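Local coordinates for membrane protein, putative (Geobacter sulfurreducens PCA, PDB 2QYB) that is a GAF domain of unestablished role, cut from a longer putative membrane protein whose family suggests transmembrane transport and phosphatase activity, at residues A[9-12]-A[13-17]; A[42-45]-A[46-50]; A[75-78]-A[79-83]. All coordinates share one frame; numbering follows the deposited sequence.

Interaction 1 (A[9-12]-A[13-17])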
ATOM      1  N   SER A   9     -18.569   4.962   4.801  1.00 51.55           N
ATOM      2  CA  SER A   9     -18.657   3.677   4.007  1.00 51.88           C
ATOM      3  C   SER A   9     -18.547   3.869   2.459  1.00 51.85           C
ATOM      4  O   SER A   9     -17.739   3.229   1.781  1.00 52.07           O
ATOM      5  CB  SER A   9     -19.932   2.932   4.360  1.00 51.50           C
ATOM      6  OG  SER A   9     -20.364   2.153   3.263  1.00 51.54           O
ATOM      7  N   GLU A  10     -19.379   4.745   1.914  1.00 51.64           N
ATOM      8  CA  GLU A  10     -19.204   5.240   0.548  1.00 51.43           C
ATOM      9  C   GLU A  10     -17.902   6.064   0.444  1.00 50.72           C
ATOM     10  O   GLU A  10     -17.064   5.877  -0.465  1.00 49.91           O
ATOM     11  CB  GLU A  10     -20.423   6.086   0.121  1.00 51.12           C
ATOM     12  CG  GLU A  10     -21.075   6.967   1.242  1.00 52.03           C
ATOM     13  CD  GLU A  10     -22.358   7.685   0.781  1.00 52.59           C
ATOM     14  OE1 GLU A  10     -23.026   7.185  -0.154  1.00 53.35           O
ATOM     15  OE2 GLU A  10     -22.709   8.746   1.357  1.00 54.18           O
ATOM     16  N   ILE A  11     -17.745   6.982   1.390  1.00 50.12           N
ATOM     17  CA  ILE A  11     -16.550   7.798   1.463  1.00 50.23           C
ATOM     18  C   ILE A  11     -15.334   6.904   1.772  1.00 49.43           C
ATOM     19  O   ILE A  11     -14.292   7.028   1.163  1.00 48.76           O
ATOM     20  CB  ILE A  11     -16.763   8.979   2.444  1.00 50.25           C
ATOM     21  CG1 ILE A  11     -15.442   9.680   2.779  1.00 50.32           C
ATOM     22  CG2 ILE A  11     -17.476   8.504   3.683  1.00 52.01           C
ATOM     23  CD1 ILE A  11     -15.633  11.170   3.157  1.00 51.35           C
HETATM   24  N   MSE A  12     -15.525   5.954   2.664  1.00 49.26           N
HETATM   25  CA  MSE A  12     -14.545   4.913   2.926  1.00 49.61           C
HETATM   26  C   MSE A  12     -14.048   4.216   1.667  1.00 48.62           C
HETATM   27  O   MSE A  12     -12.839   4.051   1.490  1.00 48.70           O
HETATM   28  CB  MSE A  12     -15.142   3.845   3.855  1.00 49.52           C
HETATM   29  CG  MSE A  12     -14.124   2.834   4.234  1.00 49.97           C
HETATM   30 SE   MSE A  12     -14.804   1.523   5.462  0.60 53.20          SE
HETATM   31  CE  MSE A  12     -13.097   0.792   5.989  1.00 52.25           C
ATOM     32  N   ASN A  13     -14.991   3.761   0.843  1.00 47.50           N
ATOM     33  CA  ASN A  13     -14.671   3.086  -0.440  1.00 46.80           C
ATOM     34  C   ASN A  13     -13.993   3.979  -1.468  1.00 45.88           C
ATOM     35  O   ASN A  13     -13.111   3.528  -2.189  1.00 46.46           O
ATOM     36  CB  ASN A  13     -15.928   2.459  -1.053  1.00 46.78           C
ATOM     37  CG  ASN A  13     -16.259   1.100  -0.443  1.00 46.72           C
ATOM     38  OD1 ASN A  13     -15.469   0.170  -0.543  1.00 47.94           O
ATOM     39  ND2 ASN A  13     -17.426   0.982   0.167  1.00 43.21           N
ATOM     40  N   ARG A  14     -14.399   5.249  -1.523  1.00 44.75           N
ATOM     41  CA  ARG A  14     -13.708   6.243  -2.359  1.00 43.70           C
ATOM     42  C   ARG A  14     -12.286   6.533  -1.862  1.00 41.18           C
ATOM     43  O   ARG A  14     -11.386   6.675  -2.653  1.00 40.60           O
ATOM     44  CB  ARG A  14     -14.544   7.545  -2.505  1.00 43.90           C
ATOM     45  CG  ARG A  14     -15.657   7.416  -3.571  1.00 45.09           C
ATOM     46  CD  ARG A  14     -16.774   8.508  -3.466  1.00 47.10           C
ATOM     47  NE  ARG A  14     -16.318   9.906  -3.239  1.00 48.50           N
ATOM     48  CZ  ARG A  14     -16.535  10.616  -2.120  1.00 47.49           C
ATOM     49  NH1 ARG A  14     -17.211  10.118  -1.084  1.00 46.77           N
ATOM     50  NH2 ARG A  14     -16.070  11.844  -2.028  1.00 47.46           N
ATOM     51  N   THR A  15     -12.089   6.579  -0.557  1.00 39.27           N
ATOM     52  CA  THR A  15     -10.756   6.717   0.002  1.00 38.45           C
ATOM     53  C   THR A  15      -9.892   5.473  -0.295  1.00 37.30           C
ATOM     54  O   THR A  15      -8.724   5.592  -0.654  1.00 37.46           O
ATOM     55  CB  THR A  15     -10.854   6.964   1.497  1.00 38.18           C
ATOM     56  OG1 THR A  15     -11.704   8.093   1.709  1.00 38.18           O
ATOM     57  CG2 THR A  15      -9.482   7.231   2.151  1.00 38.50           C
ATOM     58  N   LEU A  16     -10.463   4.287  -0.202  1.00 35.83           N
ATOM     59  CA  LEU A  16      -9.700   3.090  -0.546  1.00 35.54           C
ATOM     60  C   LEU A  16      -9.346   3.069  -2.029  1.00 34.47           C
ATOM     61  O   LEU A  16      -8.309   2.554  -2.404  1.00 33.81           O
ATOM     62  CB  LEU A  16     -10.452   1.818  -0.154  1.00 35.18           C
ATOM     63  CG  LEU A  16     -10.588   1.543   1.358  1.00 35.77           C
ATOM     64  CD1 LEU A  16     -11.632   0.429   1.636  1.00 31.31           C
ATOM     65  CD2 LEU A  16      -9.211   1.214   1.989  1.00 33.39           C
ATOM     66  N   ASP A  17     -10.207   3.632  -2.862  1.00 33.99           N
ATOM     67  CA  ASP A  17      -9.897   3.804  -4.283  1.00 34.36           C
ATOM     68  C   ASP A  17      -8.812   4.849  -4.512  1.00 33.59           C
ATOM     69  O   ASP A  17      -7.952   4.702  -5.387  1.00 34.56           O
ATOM     70  CB  ASP A  17     -11.120   4.276  -5.045  1.00 34.05           C
ATOM     71  CG  ASP A  17     -12.133   3.216  -5.207  1.00 35.48           C
ATOM     72  OD1 ASP A  17     -11.774   2.038  -5.098  1.00 36.79           O
ATOM     73  OD2 ASP A  17     -13.293   3.562  -5.509  1.00 41.86           O
TER
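Asn-13 N, Arg-14 N, Thr-15 N and Leu-16 N donate in turn to the carbonyl oxygens of Ser-9, Glu-10, Ile-11 and Met-12. This i to i+4 ladder defines the opening turns of helix 10-32, with Arg-14 N to Glu-10 O at 2.9 Å as a representative rung. Ile-11 O is gripped twice. Thr-15 N lies 2.8 Å from Ile-11 O, close to the extension of the carbonyl bond, and Thr-15 OG1 reaches Ile-11 O at 2.9 Å from above the carbonyl plane. The hydroxyl comes back over the preceding turn because it stands beside its own backbone N, at chi1 -55°. Asn-13 ND2 adds a weak, strongly bent bond to Ser-9 O at 2.8 Å, while its OD1 accepts from Arg-52 of the second subunit. The chain of Arg-14 bends at chi3, which lays NH1 3.5 Å from Ile-11 CA. On another side of the turn, selenomethionine Met-12 brings CG to 4.3 Å from Leu-16 CD1, a modest apolar touch, and packs on Leu-18 of the second subunit, as Ile-11 packs on its own counterpart there. The geometry is that of a regular alpha-helical N-terminal segment, here tied by Arg-14 NH2 to the carbonyl of Ile-158, at the end of helix 139-158, and forming part of the dimer interface of this GAF domain.

Interaction 2 (A[42-45]-A[46-50])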
ATOM      1  N   LEU A  42      -0.021  13.539   3.187  1.00 32.50           N
ATOM      2  CA  LEU A  42      -1.187  14.411   3.209  1.00 32.90           C
ATOM      3  C   LEU A  42      -1.371  14.972   4.604  1.00 34.23           C
ATOM      4  O   LEU A  42      -1.092  14.311   5.592  1.00 34.61           O
ATOM      5  CB  LEU A  42      -2.449  13.658   2.754  1.00 32.39           C
ATOM      6  CG  LEU A  42      -2.395  13.054   1.339  1.00 32.90           C
ATOM      7  CD1 LEU A  42      -3.667  12.213   0.913  1.00 31.11           C
ATOM      8  CD2 LEU A  42      -2.070  14.127   0.312  1.00 31.32           C
ATOM      9  N   VAL A  43      -1.829  16.211   4.681  1.00 36.17           N
ATOM     10  CA  VAL A  43      -2.094  16.792   5.957  1.00 37.97           C
ATOM     11  C   VAL A  43      -3.284  16.086   6.580  1.00 38.91           C
ATOM     12  O   VAL A  43      -4.260  15.806   5.894  1.00 39.13           O
ATOM     13  CB  VAL A  43      -2.338  18.321   5.889  1.00 38.39           C
ATOM     14  CG1 VAL A  43      -2.462  18.853   7.295  1.00 39.09           C
ATOM     15  CG2 VAL A  43      -1.180  19.022   5.220  1.00 38.53           C
ATOM     16  N   ASP A  44      -3.191  15.786   7.879  1.00 40.36           N
ATOM     17  CA  ASP A  44      -4.324  15.255   8.616  1.00 41.84           C
ATOM     18  C   ASP A  44      -5.050  16.452   9.239  1.00 42.76           C
ATOM     19  O   ASP A  44      -4.603  17.586   9.098  1.00 43.31           O
ATOM     20  CB  ASP A  44      -3.880  14.205   9.656  1.00 40.95           C
ATOM     21  CG  ASP A  44      -3.034  14.794  10.785  1.00 40.00           C
ATOM     22  OD1 ASP A  44      -2.900  16.041  10.848  1.00 36.02           O
ATOM     23  OD2 ASP A  44      -2.525  14.011  11.626  1.00 36.33           O
ATOM     24  N   GLU A  45      -6.173  16.187   9.903  1.00 44.06           N
ATOM     25  CA  GLU A  45      -6.946  17.217  10.634  1.00 44.97           C
ATOM     26  C   GLU A  45      -6.061  18.137  11.504  1.00 45.31           C
ATOM     27  O   GLU A  45      -6.265  19.340  11.525  1.00 46.21           O
ATOM     28  CB  GLU A  45      -8.040  16.590  11.537  1.00 45.92           C
ATOM     29  CG  GLU A  45      -8.467  15.116  11.198  1.00 49.10           C
ATOM     30  CD  GLU A  45      -7.519  14.056  11.811  1.00 52.57           C
ATOM     31  OE1 GLU A  45      -7.341  14.047  13.060  1.00 54.96           O
ATOM     32  OE2 GLU A  45      -6.955  13.240  11.049  1.00 52.51           O
ATOM     33  N   LYS A  46      -5.067  17.578  12.192  1.00 45.14           N
ATOM     34  CA  LYS A  46      -4.233  18.360  13.097  1.00 44.45           C
ATOM     35  C   LYS A  46      -3.110  19.100  12.374  1.00 43.82           C
ATOM     36  O   LYS A  46      -2.255  19.721  13.020  1.00 43.93           O
ATOM     37  CB  LYS A  46      -3.656  17.455  14.188  1.00 45.42           C
ATOM     38  CG  LYS A  46      -4.728  16.877  15.133  1.00 48.15           C
ATOM     39  CD  LYS A  46      -5.308  15.542  14.619  1.00 52.85           C
ATOM     40  CE  LYS A  46      -4.548  14.272  15.167  1.00 54.63           C
ATOM     41  NZ  LYS A  46      -5.009  12.978  14.543  1.00 53.47           N
ATOM     42  N   GLY A  47      -3.106  19.046  11.037  1.00 42.55           N
ATOM     43  CA  GLY A  47      -2.041  19.688  10.236  1.00 41.36           C
ATOM     44  C   GLY A  47      -0.703  18.944  10.064  1.00 40.44           C
ATOM     45  O   GLY A  47       0.220  19.496   9.464  1.00 40.25           O
ATOM     46  N   VAL A  48      -0.570  17.723  10.592  1.00 38.43           N
ATOM     47  CA  VAL A  48       0.641  16.919  10.391  1.00 37.63           C
ATOM     48  C   VAL A  48       0.652  16.280   8.961  1.00 36.53           C
ATOM     49  O   VAL A  48      -0.376  15.792   8.476  1.00 35.05           O
ATOM     50  CB  VAL A  48       0.744  15.796  11.493  1.00 37.78           C
ATOM     51  CG1 VAL A  48       1.982  14.874  11.278  1.00 38.06           C
ATOM     52  CG2 VAL A  48       0.727  16.393  12.880  1.00 35.47           C
ATOM     53  N   LEU A  49       1.818  16.293   8.311  1.00 35.83           N
ATOM     54  CA  LEU A  49       2.034  15.603   7.027  1.00 35.75           C
ATOM     55  C   LEU A  49       2.272  14.110   7.268  1.00 34.87           C
ATOM     56  O   LEU A  49       3.370  13.682   7.645  1.00 34.81           O
ATOM     57  CB  LEU A  49       3.209  16.205   6.250  1.00 35.72           C
ATOM     58  CG  LEU A  49       2.942  17.515   5.496  1.00 37.04           C
ATOM     59  CD1 LEU A  49       4.252  18.079   4.985  1.00 35.25           C
ATOM     60  CD2 LEU A  49       1.948  17.314   4.329  1.00 37.61           C
ATOM     61  N   ARG A  50       1.210  13.335   7.071  1.00 34.50           N
ATOM     62  CA  ARG A  50       1.206  11.925   7.320  1.00 34.04           C
ATOM     63  C   ARG A  50       1.550  11.178   6.040  1.00 33.77           C
ATOM     64  O   ARG A  50       0.952  11.438   4.982  1.00 32.84           O
ATOM     65  CB  ARG A  50      -0.189  11.493   7.787  1.00 35.07           C
ATOM     66  CG  ARG A  50      -0.675  12.086   9.129  1.00 38.42           C
ATOM     67  CD  ARG A  50      -0.149  11.374  10.366  1.00 42.35           C
ATOM     68  NE  ARG A  50      -0.084   9.919  10.184  1.00 45.15           N
ATOM     69  CZ  ARG A  50      -1.026   9.017  10.513  1.00 46.50           C
ATOM     70  NH1 ARG A  50      -0.808   7.729  10.245  1.00 46.18           N
ATOM     71  NH2 ARG A  50      -2.181   9.368  11.078  1.00 46.13           N
TER
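Asp-44 and Val-48 close a beta hairpin between strands 37-43 and 49-56: Asp-44 N donates to Val-48 O, and Gly-47 N to Asp-44 O at 2.9 Å. With a type I turn over 44-47 and Gly-47 at phi 81°, this is the classic type I turn plus G1 beta bulge. Asp-44 braces it a second time, since OD1 accepts Val-48 N at 2.9 Å from above the carboxylate plane. Its CG sits between backbone N and carbonyl carbon (chi1 66°), which directs the carboxylate across the turn. At the outer end Lys-46 curls back, placing NZ 3.0 Å from Glu-45 OE1 on the syn side, with a longer salt bridge of 4.0 Å from NZ to Asp-44 OD2. Farther along, Leu-42 and Arg-50 form a hydrogen-bonded antiparallel pair, and Val-43 and Leu-49 a non-hydrogen-bonded one in which Val-43 CG2 meets Leu-49 CD2 at 3.7 Å. Phe-79 of helix 74-81 packs on these two side chains, and Asn-13 of the second subunit rests on Asp-44 and Glu-45. Asp-66 holds Arg-50 by its NE, while the methylene CG of Arg-50 lies 3.7 Å from Asp-44 OD2.

Interaction 3 (A[75-78]-A[79-83])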
ATOM      1  N   ILE A  75      11.348  19.725   3.292  1.00 44.89           N
ATOM      2  CA  ILE A  75       9.962  19.327   3.109  1.00 44.95           C
ATOM      3  C   ILE A  75       8.948  20.308   3.744  1.00 44.82           C
ATOM      4  O   ILE A  75       7.913  20.621   3.167  1.00 44.23           O
ATOM      5  CB  ILE A  75       9.744  17.898   3.654  1.00 44.98           C
ATOM      6  CG1 ILE A  75       8.381  17.364   3.212  1.00 43.34           C
ATOM      7  CG2 ILE A  75       9.923  17.860   5.207  1.00 45.03           C
ATOM      8  CD1 ILE A  75       8.252  15.895   3.404  1.00 45.20           C
ATOM      9  N   GLY A  76       9.263  20.819   4.919  1.00 45.39           N
ATOM     10  CA  GLY A  76       8.453  21.870   5.536  1.00 45.50           C
ATOM     11  C   GLY A  76       8.489  23.161   4.738  1.00 45.69           C
ATOM     12  O   GLY A  76       7.495  23.884   4.665  1.00 45.82           O
ATOM     13  N   GLU A  77       9.642  23.448   4.143  1.00 45.67           N
ATOM     14  CA  GLU A  77       9.808  24.666   3.371  1.00 45.21           C
ATOM     15  C   GLU A  77       9.018  24.559   2.073  1.00 44.52           C
ATOM     16  O   GLU A  77       8.419  25.523   1.637  1.00 44.43           O
ATOM     17  CB  GLU A  77      11.301  24.958   3.105  1.00 46.27           C
ATOM     18  CG  GLU A  77      11.610  26.171   2.146  1.00 47.45           C
ATOM     19  CD  GLU A  77      10.932  27.472   2.575  1.00 51.90           C
ATOM     20  OE1 GLU A  77      10.477  27.532   3.736  1.00 57.93           O
ATOM     21  OE2 GLU A  77      10.845  28.435   1.765  1.00 52.44           O
ATOM     22  N   ALA A  78       8.985  23.380   1.478  1.00 43.29           N
ATOM     23  CA  ALA A  78       8.202  23.182   0.259  1.00 43.18           C
ATOM     24  C   ALA A  78       6.709  23.352   0.514  1.00 42.37           C
ATOM     25  O   ALA A  78       5.975  23.986  -0.257  1.00 42.35           O
ATOM     26  CB  ALA A  78       8.497  21.802  -0.330  1.00 42.99           C
ATOM     27  N   PHE A  79       6.262  22.773   1.618  1.00 42.27           N
ATOM     28  CA  PHE A  79       4.867  22.816   1.994  1.00 41.63           C
ATOM     29  C   PHE A  79       4.457  24.206   2.369  1.00 42.19           C
ATOM     30  O   PHE A  79       3.421  24.684   1.901  1.00 43.27           O
ATOM     31  CB  PHE A  79       4.600  21.904   3.184  1.00 40.66           C
ATOM     32  CG  PHE A  79       3.166  21.835   3.569  1.00 39.14           C
ATOM     33  CD1 PHE A  79       2.250  21.153   2.769  1.00 39.74           C
ATOM     34  CD2 PHE A  79       2.715  22.459   4.700  1.00 38.74           C
ATOM     35  CE1 PHE A  79       0.895  21.089   3.108  1.00 38.61           C
ATOM     36  CE2 PHE A  79       1.361  22.394   5.056  1.00 39.28           C
ATOM     37  CZ  PHE A  79       0.460  21.694   4.262  1.00 39.67           C
ATOM     38  N   LEU A  80       5.265  24.838   3.230  1.00 42.21           N
ATOM     39  CA  LEU A  80       4.902  26.109   3.842  1.00 42.30           C
ATOM     40  C   LEU A  80       5.001  27.293   2.879  1.00 42.09           C
ATOM     41  O   LEU A  80       4.276  28.245   3.035  1.00 41.98           O
ATOM     42  CB  LEU A  80       5.748  26.386   5.091  1.00 41.52           C
ATOM     43  CG  LEU A  80       5.256  25.750   6.400  1.00 41.96           C
ATOM     44  CD1 LEU A  80       6.349  25.806   7.528  1.00 39.92           C
ATOM     45  CD2 LEU A  80       3.964  26.421   6.864  1.00 38.40           C
ATOM     46  N   SER A  81       5.935  27.229   1.936  1.00 42.30           N
ATOM     47  CA  SER A  81       6.058  28.211   0.884  1.00 42.95           C
ATOM     48  C   SER A  81       5.318  27.836  -0.398  1.00 43.43           C
ATOM     49  O   SER A  81       5.295  28.626  -1.340  1.00 43.51           O
ATOM     50  CB  SER A  81       7.512  28.374   0.493  1.00 43.16           C
ATOM     51  OG  SER A  81       7.796  27.421  -0.535  1.00 45.39           O
ATOM     52  N   ASN A  82       4.750  26.629  -0.465  1.00 43.86           N
ATOM     53  CA  ASN A  82       4.103  26.158  -1.678  1.00 43.43           C
ATOM     54  C   ASN A  82       5.009  26.235  -2.918  1.00 43.69           C
ATOM     55  O   ASN A  82       4.633  26.685  -3.972  1.00 43.83           O
ATOM     56  CB  ASN A  82       2.776  26.880  -1.890  1.00 43.41           C
ATOM     57  CG  ASN A  82       1.890  26.189  -2.928  1.00 41.88           C
ATOM     58  OD1 ASN A  82       1.970  24.995  -3.118  1.00 43.91           O
ATOM     59  ND2 ASN A  82       1.065  26.955  -3.600  1.00 41.08           N
ATOM     60  N   ARG A  83       6.221  25.736  -2.795  1.00 44.81           N
ATOM     61  CA  ARG A  83       7.158  25.816  -3.899  1.00 46.18           C
ATOM     62  C   ARG A  83       8.062  24.649  -3.765  1.00 45.08           C
ATOM     63  O   ARG A  83       8.452  24.296  -2.671  1.00 45.48           O
ATOM     64  CB  ARG A  83       7.979  27.103  -3.827  1.00 46.67           C
ATOM     65  CG  ARG A  83       7.524  28.251  -4.780  1.00 49.17           C
ATOM     66  CD  ARG A  83       8.252  29.545  -4.397  1.00 51.13           C
ATOM     67  NE  ARG A  83       9.274  29.218  -3.377  1.00 56.64           N
ATOM     68  CZ  ARG A  83      10.604  29.348  -3.497  1.00 56.15           C
ATOM     69  NH1 ARG A  83      11.372  28.955  -2.468  1.00 56.29           N
ATOM     70  NH2 ARG A  83      11.174  29.878  -4.591  1.00 53.95           N
TER
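Ser-81 meets Glu-77 through two groups at once: its N and its OG each lie 3.0 Å from Glu-77 O, approaching from opposite faces of the carbonyl plane. The hydroxyl can do this because it stands between the backbone N and the carbonyl carbon, at chi1 89°. Behind this last turn of helix 74-81 run the regular bonds from Phe-79 N to Ile-75 O and from Leu-80 N to Gly-76 O, the latter 2.8 Å long.

The tight side is the one turned to the sheet. Ile-75 and Ala-78 press on Ile-125 and His-112, and Phe-79 reaches Ile-125. The residues that follow the helix also fold back on it: Arg-83 N meets Ala-78 O in the carbonyl plane, on a lone pair, at 3.1 Å, and Ala-78 CB touches Arg-83 O at 3.4 Å. Asn-82, with positive phi (54°), is the C-prime residue of a Schellman motif, whose second bond, Asn-82 N to Phe-79 O, is weak at 3.3 Å.

The looser part carries exposed Leu-80 and Arg-83 and the partly exposed Glu-77. Glu-77 OE2 comes 3.6 Å from Ser-81 CB, a van der Waals contact of the oxygen with a methylene, while Glu-77 OE1 is buried all the same, with no partner in the model. Ser-81 OG lies in plane at the edge of the Arg-83 guanidinium, and OE2 also faces that edge, yet the gap from Glu-77 OE2 to Arg-83 NH1 is 4.3 Å, beyond a salt bridge. The helix end is therefore fixed chiefly by main-chain carbonyls and one serine hydroxyl, whereas the opposite charges of Glu-77 and Arg-83 probably add only a diffuse attraction.

The three local contacts follow one another along the chain: interaction 1 on helix 10-32, interaction 2 in the hairpin of strands 37-43 and 49-56, at one margin of the five-stranded antiparallel sheet, and interaction 3 at the end of helix 74-81. Interactions 2 and 3 have centres about 14 Å apart and touch directly, Val-43 CG2 lying 3.3 Å from Phe-79 CZ, so hairpin and helix share one packed region. Interaction 1 stands apart, its centre about 19 Å from that of interaction 2 and about 29 Å from that of interaction 3. Interactions 1 and 2 both meet the second subunit, whereas no other chain of the assembly touches interaction 3, whose helix packs on the sheet within its own subunit.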